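VP2 (Primate bocaparvovirus 1, PDB 7L0Y) self-assembles in sixty copies, with its size variants, into the T=1 icosahedral capsid of human bocavirus 1. Local coordinates at residues K113-N118 / N445-G450. Residues are numbered along the deposited sequence; the frame is centred on the assembly and turned at random.
Sequences KQILSN and NIYCTG
K113 and Y447 face each other as an antiparallel hydrogen-bonded pair, K113 N donating to Y447 O at 2.9 Å and Y447 N returning a bond to K113 O at 3.1 Å. Here the packing is tight. With chi1 at 74°, Y447 holds CG over its own backbone, and the ring stands alongside K113, whose CB comes within 3.4 Å of Y447 CE2. Lysine suits this place because its apolar CB and CG lie against CE2, CZ and OH, while bends at chi2 and chi3 carry NZ away to a weak bond with N126. The branched I115 reaches the ring differently: its CG1 meets the edge at Y447 CD2, 3.6 Å away and near the ring plane. I40 of the same chain and P433 of a neighbouring subunit also pack on Y447, and both residues of the pair are buried. Towards the exposed end, I115 N still bonds N445 O at 2.8 Å and 172°. N445 slants across I115 with ND2 3.4 Å from its CB and also near CG2; a polar amide suits this solvent side. Beyond this the strands diverge, and S117 and N118 run on without touching 445–450. Strand 95–118 lies between 446–462 and 121–126, Q114 bonding N125 on its other edge, a short antiparallel register in strands that probably extend from the parvovirus capsid jelly roll.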
ATOM      1  N   LYS A 113      14.061 -77.017 -67.872  1.00 28.64           N
ATOM      2  CA  LYS A 113      14.050 -77.151 -69.316  1.00 28.64           C
ATOM      3  C   LYS A 113      13.132 -78.304 -69.679  1.00 28.64           C
ATOM      4  O   LYS A 113      13.124 -79.334 -69.007  1.00 28.64           O
ATOM      5  CB  LYS A 113      15.449 -77.430 -69.868  1.00 30.45           C
ATOM      6  CG  LYS A 113      16.528 -76.446 -69.486  1.00 30.45           C
ATOM      7  CD  LYS A 113      16.338 -75.093 -70.103  1.00 30.45           C
ATOM      8  CE  LYS A 113      16.785 -75.092 -71.552  1.00 30.45           C
ATOM      9  NZ  LYS A 113      16.740 -73.736 -72.160  1.00 30.45           N
ATOM     10  N   GLN A 114      12.363 -78.130 -70.741  1.00 34.41           N
ATOM     11  CA  GLN A 114      11.628 -79.241 -71.316  1.00 34.41           C
ATOM     12  C   GLN A 114      12.534 -80.019 -72.256  1.00 34.41           C
ATOM     13  O   GLN A 114      13.306 -79.438 -73.017  1.00 34.41           O
ATOM     14  CB  GLN A 114      10.396 -78.739 -72.058  1.00 35.88           C
ATOM     15  CG  GLN A 114       9.536 -79.835 -72.626  1.00 35.88           C
ATOM     16  CD  GLN A 114       8.278 -79.305 -73.259  1.00 35.88           C
ATOM     17  OE1 GLN A 114       7.957 -78.130 -73.131  1.00 35.88           O
ATOM     18  NE2 GLN A 114       7.572 -80.163 -73.975  1.00 35.88           N
ATOM     19  N   ILE A 115      12.454 -81.338 -72.183  1.00 37.92           N
ATOM     20  CA  ILE A 115      13.273 -82.224 -72.999  1.00 37.92           C
ATOM     21  C   ILE A 115      12.428 -82.652 -74.186  1.00 37.92           C
ATOM     22  O   ILE A 115      11.431 -83.360 -74.023  1.00 37.92           O
ATOM     23  CB  ILE A 115      13.750 -83.440 -72.199  1.00 34.47           C
ATOM     24  CG1 ILE A 115      14.545 -82.994 -70.978  1.00 34.47           C
ATOM     25  CG2 ILE A 115      14.602 -84.333 -73.069  1.00 34.47           C
ATOM     26  CD1 ILE A 115      14.756 -84.084 -69.976  1.00 34.47           C
ATOM     27  N   LEU A 116      12.815 -82.228 -75.383  1.00 46.15           N
ATOM     28  CA  LEU A 116      12.091 -82.558 -76.606  1.00 46.15           C
ATOM     29  C   LEU A 116      12.955 -83.510 -77.415  1.00 46.15           C
ATOM     30  O   LEU A 116      14.011 -83.117 -77.916  1.00 46.15           O
ATOM     31  CB  LEU A 116      11.771 -81.316 -77.428  1.00 43.93           C
ATOM     32  CG  LEU A 116      10.645 -80.380 -77.013  1.00 43.93           C
ATOM     33  CD1 LEU A 116      11.057 -79.584 -75.802  1.00 43.93           C
ATOM     34  CD2 LEU A 116      10.274 -79.466 -78.164  1.00 43.93           C
ATOM     35  N   SER A 117      12.503 -84.747 -77.563  1.00 55.64           N
ATOM     36  CA  SER A 117      13.248 -85.758 -78.299  1.00 55.64           C
ATOM     37  C   SER A 117      12.520 -86.078 -79.597  1.00 55.64           C
ATOM     38  O   SER A 117      11.425 -86.649 -79.573  1.00 55.64           O
ATOM     39  CB  SER A 117      13.432 -87.022 -77.464  1.00 54.49           C
ATOM     40  OG  SER A 117      14.150 -88.001 -78.192  1.00 54.49           O
ATOM     41  N   ASN A 118      13.128 -85.711 -80.723  1.00 63.97           N
ATOM     42  CA  ASN A 118      12.646 -86.097 -82.043  1.00 63.97           C
ATOM     43  C   ASN A 118      13.728 -86.914 -82.729  1.00 63.97           C
ATOM     44  O   ASN A 118      14.765 -86.370 -83.116  1.00 63.97           O
ATOM     45  CB  ASN A 118      12.292 -84.874 -82.892  1.00 65.57           C
ATOM     46  CG  ASN A 118      11.045 -84.175 -82.410  1.00 65.57           C
ATOM     47  OD1 ASN A 118      10.203 -84.774 -81.744  1.00 65.57           O
ATOM     48  ND2 ASN A 118      10.916 -82.898 -82.748  1.00 65.57           N
ATOM     49  N   ASN A 445       8.263 -84.301 -69.945  1.00 32.03           N
ATOM     50  CA  ASN A 445       9.629 -84.686 -69.616  1.00 32.03           C
ATOM     51  C   ASN A 445      10.461 -83.424 -69.437  1.00 32.03           C
ATOM     52  O   ASN A 445      10.722 -82.699 -70.398  1.00 32.03           O
ATOM     53  CB  ASN A 445      10.210 -85.579 -70.705  1.00 32.71           C
ATOM     54  CG  ASN A 445      11.550 -86.153 -70.332  1.00 32.71           C
ATOM     55  OD1 ASN A 445      11.847 -86.358 -69.160  1.00 32.71           O
ATOM     56  ND2 ASN A 445      12.369 -86.424 -71.333  1.00 32.71           N
ATOM     57  N   ILE A 446      10.893 -83.176 -68.205  1.00 28.78           N
ATOM     58  CA  ILE A 446      11.575 -81.949 -67.828  1.00 28.78           C
ATOM     59  C   ILE A 446      12.729 -82.300 -66.906  1.00 28.78           C
ATOM     60  O   ILE A 446      12.770 -83.377 -66.310  1.00 28.78           O
ATOM     61  CB  ILE A 446      10.630 -80.949 -67.130  1.00 28.27           C
ATOM     62  CG1 ILE A 446      10.020 -81.588 -65.888  1.00 28.27           C
ATOM     63  CG2 ILE A 446       9.548 -80.477 -68.071  1.00 28.27           C
ATOM     64  CD1 ILE A 446       9.250 -80.638 -65.030  1.00 28.27           C
ATOM     65  N   TYR A 447      13.683 -81.383 -66.802  1.00 25.43           N
ATOM     66  CA  TYR A 447      14.746 -81.509 -65.821  1.00 25.43           C
ATOM     67  C   TYR A 447      15.057 -80.125 -65.289  1.00 25.43           C
ATOM     68  O   TYR A 447      14.791 -79.116 -65.939  1.00 25.43           O
ATOM     69  CB  TYR A 447      16.004 -82.161 -66.392  1.00 28.48           C
ATOM     70  CG  TYR A 447      16.795 -81.280 -67.308  1.00 28.48           C
ATOM     71  CD1 TYR A 447      17.898 -80.591 -66.847  1.00 28.48           C
ATOM     72  CD2 TYR A 447      16.419 -81.108 -68.622  1.00 28.48           C
ATOM     73  CE1 TYR A 447      18.614 -79.787 -67.670  1.00 28.48           C
ATOM     74  CE2 TYR A 447      17.131 -80.305 -69.451  1.00 28.48           C
ATOM     75  CZ  TYR A 447      18.230 -79.645 -68.975  1.00 28.48           C
ATOM     76  OH  TYR A 447      18.953 -78.830 -69.810  1.00 28.48           O
ATOM     77  N   CYS A 448      15.611 -80.085 -64.090  1.00 21.76           N
ATOM     78  CA  CYS A 448      15.986 -78.836 -63.454  1.00 21.76           C
ATOM     79  C   CYS A 448      17.489 -78.806 -63.240  1.00 21.76           C
ATOM     80  O   CYS A 448      18.084 -79.799 -62.819  1.00 21.76           O
ATOM     81  CB  CYS A 448      15.260 -78.648 -62.124  1.00 24.02           C
ATOM     82  SG  CYS A 448      15.602 -77.082 -61.300  1.00 24.02           S
ATOM     83  N   THR A 449      18.095 -77.675 -63.556  1.00 19.32           N
ATOM     84  CA  THR A 449      19.441 -77.357 -63.123  1.00 19.32           C
ATOM     85  C   THR A 449      19.374 -76.101 -62.276  1.00 19.32           C
ATOM     86  O   THR A 449      18.496 -75.263 -62.467  1.00 19.32           O
ATOM     87  CB  THR A 449      20.403 -77.143 -64.303  1.00 20.96           C
ATOM     88  OG1 THR A 449      19.939 -76.071 -65.128  1.00 20.96           O
ATOM     89  CG2 THR A 449      20.508 -78.388 -65.130  1.00 20.96           C
ATOM     90  N   GLY A 450      20.294 -75.983 -61.336  1.00 15.38           N
ATOM     91  CA  GLY A 450      20.377 -74.790 -60.534  1.00 15.38           C
ATOM     92  C   GLY A 450      21.696 -74.752 -59.816  1.00 15.38           C
ATOM     93  O   GLY A 450      22.557 -75.605 -60.015  1.00 15.38           O
TER